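Local structure of seryl-tRNA synthetase (Pyrococcus horikoshii, 2DQ0) at residues Pro159-His162 / Val163-Leu166; Ala360-Pro363 / Gly364-Lys367. The protein catalyses the attachment of serine to tRNA(Ser), using ATP, and probably also charges tRNA(Sec) with serine. One frame throughout, in Å; residues are numbered along the deposited sequence.

Contact 1: Pro159-His162 / Val163-Leu166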
loop_
_atom_site.group_PDB
_atom_site.type_symbol
_atom_site.label_atom_id
_atom_site.label_comp_id
_atom_site.label_asym_id
_atom_site.label_seq_id
_atom_site.Cartn_x
_atom_site.Cartn_y
_atom_site.Cartn_z
ATOM N N PRO A 159 -28.089 15.994 -14.143
ATOM C CA PRO A 159 -26.812 15.978 -13.413
ATOM C C PRO A 159 -25.893 14.858 -13.920
ATOM O O PRO A 159 -26.350 13.751 -14.208
ATOM C CB PRO A 159 -27.249 15.775 -11.966
ATOM C CG PRO A 159 -28.522 14.964 -12.106
ATOM C CD PRO A 159 -29.218 15.655 -13.258
ATOM N N LYS A 160 -24.599 15.156 -14.029
ATOM C CA LYS A 160 -23.625 14.193 -14.531
ATOM C C LYS A 160 -23.096 13.171 -13.512
ATOM O O LYS A 160 -23.183 13.356 -12.290
ATOM C CB LYS A 160 -22.441 14.945 -15.162
ATOM C CG LYS A 160 -22.842 15.949 -16.244
ATOM C CD LYS A 160 -21.641 16.474 -17.052
ATOM C CE LYS A 160 -22.048 17.506 -18.121
ATOM N NZ LYS A 160 -22.383 18.895 -17.587
ATOM N N LEU A 161 -22.556 12.081 -14.041
ATOM C CA LEU A 161 -21.973 11.025 -13.220
ATOM C C LEU A 161 -20.592 11.488 -12.792
ATOM O O LEU A 161 -19.917 12.236 -13.527
ATOM C CB LEU A 161 -21.846 9.758 -14.030
ATOM C CG LEU A 161 -23.196 9.072 -14.152
ATOM C CD1 LEU A 161 -23.038 7.921 -15.152
ATOM C CD2 LEU A 161 -23.682 8.597 -12.763
ATOM N N HIS A 162 -20.154 11.034 -11.620
ATOM C CA HIS A 162 -18.856 11.479 -11.123
ATOM C C HIS A 162 -17.701 11.215 -12.099
ATOM O O HIS A 162 -16.784 12.045 -12.234
ATOM C CB HIS A 162 -18.559 10.863 -9.747
ATOM C CG HIS A 162 -17.803 9.577 -9.806
ATOM N ND1 HIS A 162 -18.419 8.358 -9.979
ATOM C CD2 HIS A 162 -16.480 9.319 -9.694
ATOM C CE1 HIS A 162 -17.509 7.405 -9.965
ATOM N NE2 HIS A 162 -16.325 7.961 -9.793
ATOM N N VAL A 163 -17.763 10.078 -12.793
ATOM C CA VAL A 163 -16.726 9.722 -13.742
ATOM C C VAL A 163 -16.618 10.819 -14.796
ATOM O O VAL A 163 -15.537 11.310 -15.097
ATOM C CB VAL A 163 -17.042 8.401 -14.446
ATOM C CG1 VAL A 163 -15.786 7.858 -15.089
ATOM C CG2 VAL A 163 -17.640 7.403 -13.453
ATOM N N ASP A 164 -17.748 11.226 -15.350
ATOM C CA ASP A 164 -17.706 12.261 -16.359
ATOM C C ASP A 164 -17.194 13.578 -15.810
ATOM O O ASP A 164 -16.475 14.301 -16.498
ATOM C CB ASP A 164 -19.082 12.401 -17.010
ATOM C CG ASP A 164 -19.445 11.158 -17.820
ATOM O OD1 ASP A 164 -18.674 10.835 -18.764
ATOM O OD2 ASP A 164 -20.468 10.494 -17.512
ATOM N N LEU A 165 -17.540 13.882 -14.562
ATOM C CA LEU A 165 -17.080 15.108 -13.941
ATOM C C LEU A 165 -15.546 15.066 -13.761
ATOM O O LEU A 165 -14.860 16.066 -13.970
ATOM C CB LEU A 165 -17.809 15.318 -12.604
ATOM C CG LEU A 165 -19.248 15.860 -12.760
ATOM C CD1 LEU A 165 -20.033 15.671 -11.472
ATOM C CD2 LEU A 165 -19.223 17.359 -13.154
ATOM N N LEU A 166 -14.986 13.913 -13.410
ATOM C CA LEU A 166 -13.537 13.878 -13.242
ATOM C C LEU A 166 -12.855 14.262 -14.535
ATOM O O LEU A 166 -11.799 14.906 -14.524
ATOM C CB LEU A 166 -13.051 12.501 -12.806
ATOM C CG LEU A 166 -13.330 12.117 -11.357
ATOM C CD1 LEU A 166 -13.221 10.612 -11.210
ATOM C CD2 LEU A 166 -12.348 12.824 -10.429
#
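Val163 lays its CG2 methyl over one face of the His162 imidazole, a CH-pi contact 3.8 Å from CG2 to the ring centroid and shifted toward the rim. With CG1 anti to the backbone N (chi1 -163°), the other methyl branch stays beside that N and meets the ring. Leu166, one turn on, runs alongside the histidine in the same direction and brings CD1 to 3.8 Å from His162 CD2. This is the packed side of the first turn of helix 162-168. Leu161 occupies the N-cap position; its O accepts Leu165 N at 3.1 Å, and His162 O accepts Leu166 N at 2.8 Å. On the looser side, Asp164 is exposed and OD2 comes only within 3.8 Å of Leu161 CB, while Lys160 touches Leu165 through CB before its chain leads away. At the far end of the ring, His162 NE2 bonds Ile296 N. Replacing the imidazole with an alanine side chain would probably leave Ile296 N without its acceptor and open a gap beside Val163 CG2 and Leu166 CD1. The turn leans on helix 410-420: Val415 touches His162, and Leu418 receives Leu165 and Leu166.

Contact 2: Ala360-Pro363 / Gly364-Lys367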
loop_
_atom_site.group_PDB
_atom_site.type_symbol
_atom_site.label_atom_id
_atom_site.label_comp_id
_atom_site.label_asym_id
_atom_site.label_seq_id
_atom_site.Cartn_x
_atom_site.Cartn_y
_atom_site.Cartn_z
ATOM N N ALA A 360 -25.228 7.977 0.718
ATOM C CA ALA A 360 -25.398 9.344 0.215
ATOM C C ALA A 360 -26.203 9.353 -1.035
ATOM O O ALA A 360 -26.140 8.425 -1.830
ATOM C CB ALA A 360 -24.065 9.995 -0.082
ATOM N N TRP A 361 -26.965 10.420 -1.193
ATOM C CA TRP A 361 -27.767 10.610 -2.374
ATOM C C TRP A 361 -26.760 10.992 -3.467
ATOM O O TRP A 361 -25.915 11.860 -3.268
ATOM C CB TRP A 361 -28.777 11.750 -2.157
ATOM C CG TRP A 361 -29.513 12.028 -3.420
ATOM C CD1 TRP A 361 -29.437 13.155 -4.190
ATOM C CD2 TRP A 361 -30.331 11.100 -4.140
ATOM N NE1 TRP A 361 -30.154 12.987 -5.354
ATOM C CE2 TRP A 361 -30.714 11.733 -5.350
ATOM C CE3 TRP A 361 -30.775 9.797 -3.883
ATOM C CZ2 TRP A 361 -31.528 11.098 -6.309
ATOM C CZ3 TRP A 361 -31.582 9.166 -4.827
ATOM C CH2 TRP A 361 -31.950 9.821 -6.029
ATOM N N MET A 362 -26.836 10.340 -4.616
ATOM C CA MET A 362 -25.914 10.641 -5.697
ATOM C C MET A 362 -26.714 11.196 -6.866
ATOM O O MET A 362 -27.215 10.460 -7.722
ATOM C CB MET A 362 -25.149 9.369 -6.100
ATOM C CG MET A 362 -24.336 8.734 -4.958
ATOM S SD MET A 362 -22.901 9.754 -4.394
ATOM C CE MET A 362 -22.004 8.541 -3.414
ATOM N N PRO A 363 -26.849 12.523 -6.916
ATOM C CA PRO A 363 -27.603 13.174 -7.989
ATOM C C PRO A 363 -27.454 12.555 -9.385
ATOM O O PRO A 363 -28.446 12.310 -10.060
ATOM C CB PRO A 363 -27.114 14.615 -7.917
ATOM C CG PRO A 363 -26.873 14.796 -6.427
ATOM C CD PRO A 363 -26.188 13.513 -6.044
ATOM N N GLY A 364 -26.218 12.308 -9.811
ATOM C CA GLY A 364 -25.976 11.733 -11.125
ATOM C C GLY A 364 -26.485 10.313 -11.301
ATOM O O GLY A 364 -27.095 9.983 -12.306
ATOM N N GLN A 365 -26.225 9.460 -10.327
ATOM C CA GLN A 365 -26.675 8.081 -10.389
ATOM C C GLN A 365 -28.180 7.974 -10.164
ATOM O O GLN A 365 -28.808 6.990 -10.559
ATOM C CB GLN A 365 -25.990 7.259 -9.310
ATOM C CG GLN A 365 -24.570 6.823 -9.623
ATOM C CD GLN A 365 -24.022 5.939 -8.524
ATOM O OE1 GLN A 365 -24.721 5.065 -8.014
ATOM N NE2 GLN A 365 -22.777 6.163 -8.150
ATOM N N GLY A 366 -28.755 8.978 -9.513
ATOM C CA GLY A 366 -30.164 8.920 -9.219
ATOM C C GLY A 366 -30.412 7.904 -8.117
ATOM O O GLY A 366 -31.447 7.257 -8.103
ATOM N N LYS A 367 -29.466 7.733 -7.198
ATOM C CA LYS A 367 -29.666 6.786 -6.093
ATOM C C LYS A 367 -28.824 7.010 -4.817
ATOM O O LYS A 367 -27.895 7.809 -4.796
ATOM C CB LYS A 367 -29.474 5.344 -6.595
ATOM C CG LYS A 367 -28.250 5.122 -7.412
ATOM C CD LYS A 367 -28.202 3.708 -7.976
ATOM C CE LYS A 367 -29.218 3.469 -9.087
ATOM N NZ LYS A 367 -28.932 2.177 -9.810
#
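Met362 pairs with both Gly366 and Lys367, a G1 beta bulge that closes the hairpin between strands 354-362 and 367-376 in the catalytic core. Backbone bonds set its shape. Met362 N donates to Lys367 O at 2.7 Å, in an antiparallel hydrogen-bonded pair. Met362 O receives Gly366 N at 2.8 Å, and Pro363 O offers that same N-H a second, weak bond. Pro363, Gly364 and Gln365 turn with helical backbone angles; Gly366 then takes a positive phi (73°), which favours glycine, and the chain returns to extended form at Lys367.

Aromatic packing covers the Gly366-Lys367 backbone. Trp361 holds CG anti to its N (chi1 175°), and this carries the indole across to the returning strand: Lys367 N lies over one ring face, CZ3 is 3.3 Å from Lys367 CA, and CH2 is 3.2 Å from Gly366 C. Phe142 and Phe368 meet the indole edge-to-face, and its NE1 bonds Arg133 O.

Aliphatic contacts lie elsewhere on the turn. Met362 CB sits 3.9 Å from Gln365 CB, and beyond it the thioether chain bends at chi2, leaving the turn for Val415 and Ala416 of helix 410-420.

Polar side-chain bonds lead out of the turn: Gly366 O accepts Arg141 NE, and the extended amide arm of Gln365 gives its OE1 to Arg369 NH2.

Contacts 1 and 2 have centres about 11 Å apart and touch directly. Pro159 CG packs 3.4 Å from Pro363 O, and Leu161 CD2 lies 3.6 Å from Gly364 C, so the loop leading into helix 162-168 rests against the hairpin turn. Helix 410-420 joins them further: the two carboxylate oxygens of Glu419 take one N-H from each, OE2 that of His162 and OE1 that of Gln365. Both contacts stand back from the seryl-adenylate analogue, which is about 9 Å from the side chain of His162 and about 8 Å from that of Met362, so neither of these side chains touches it.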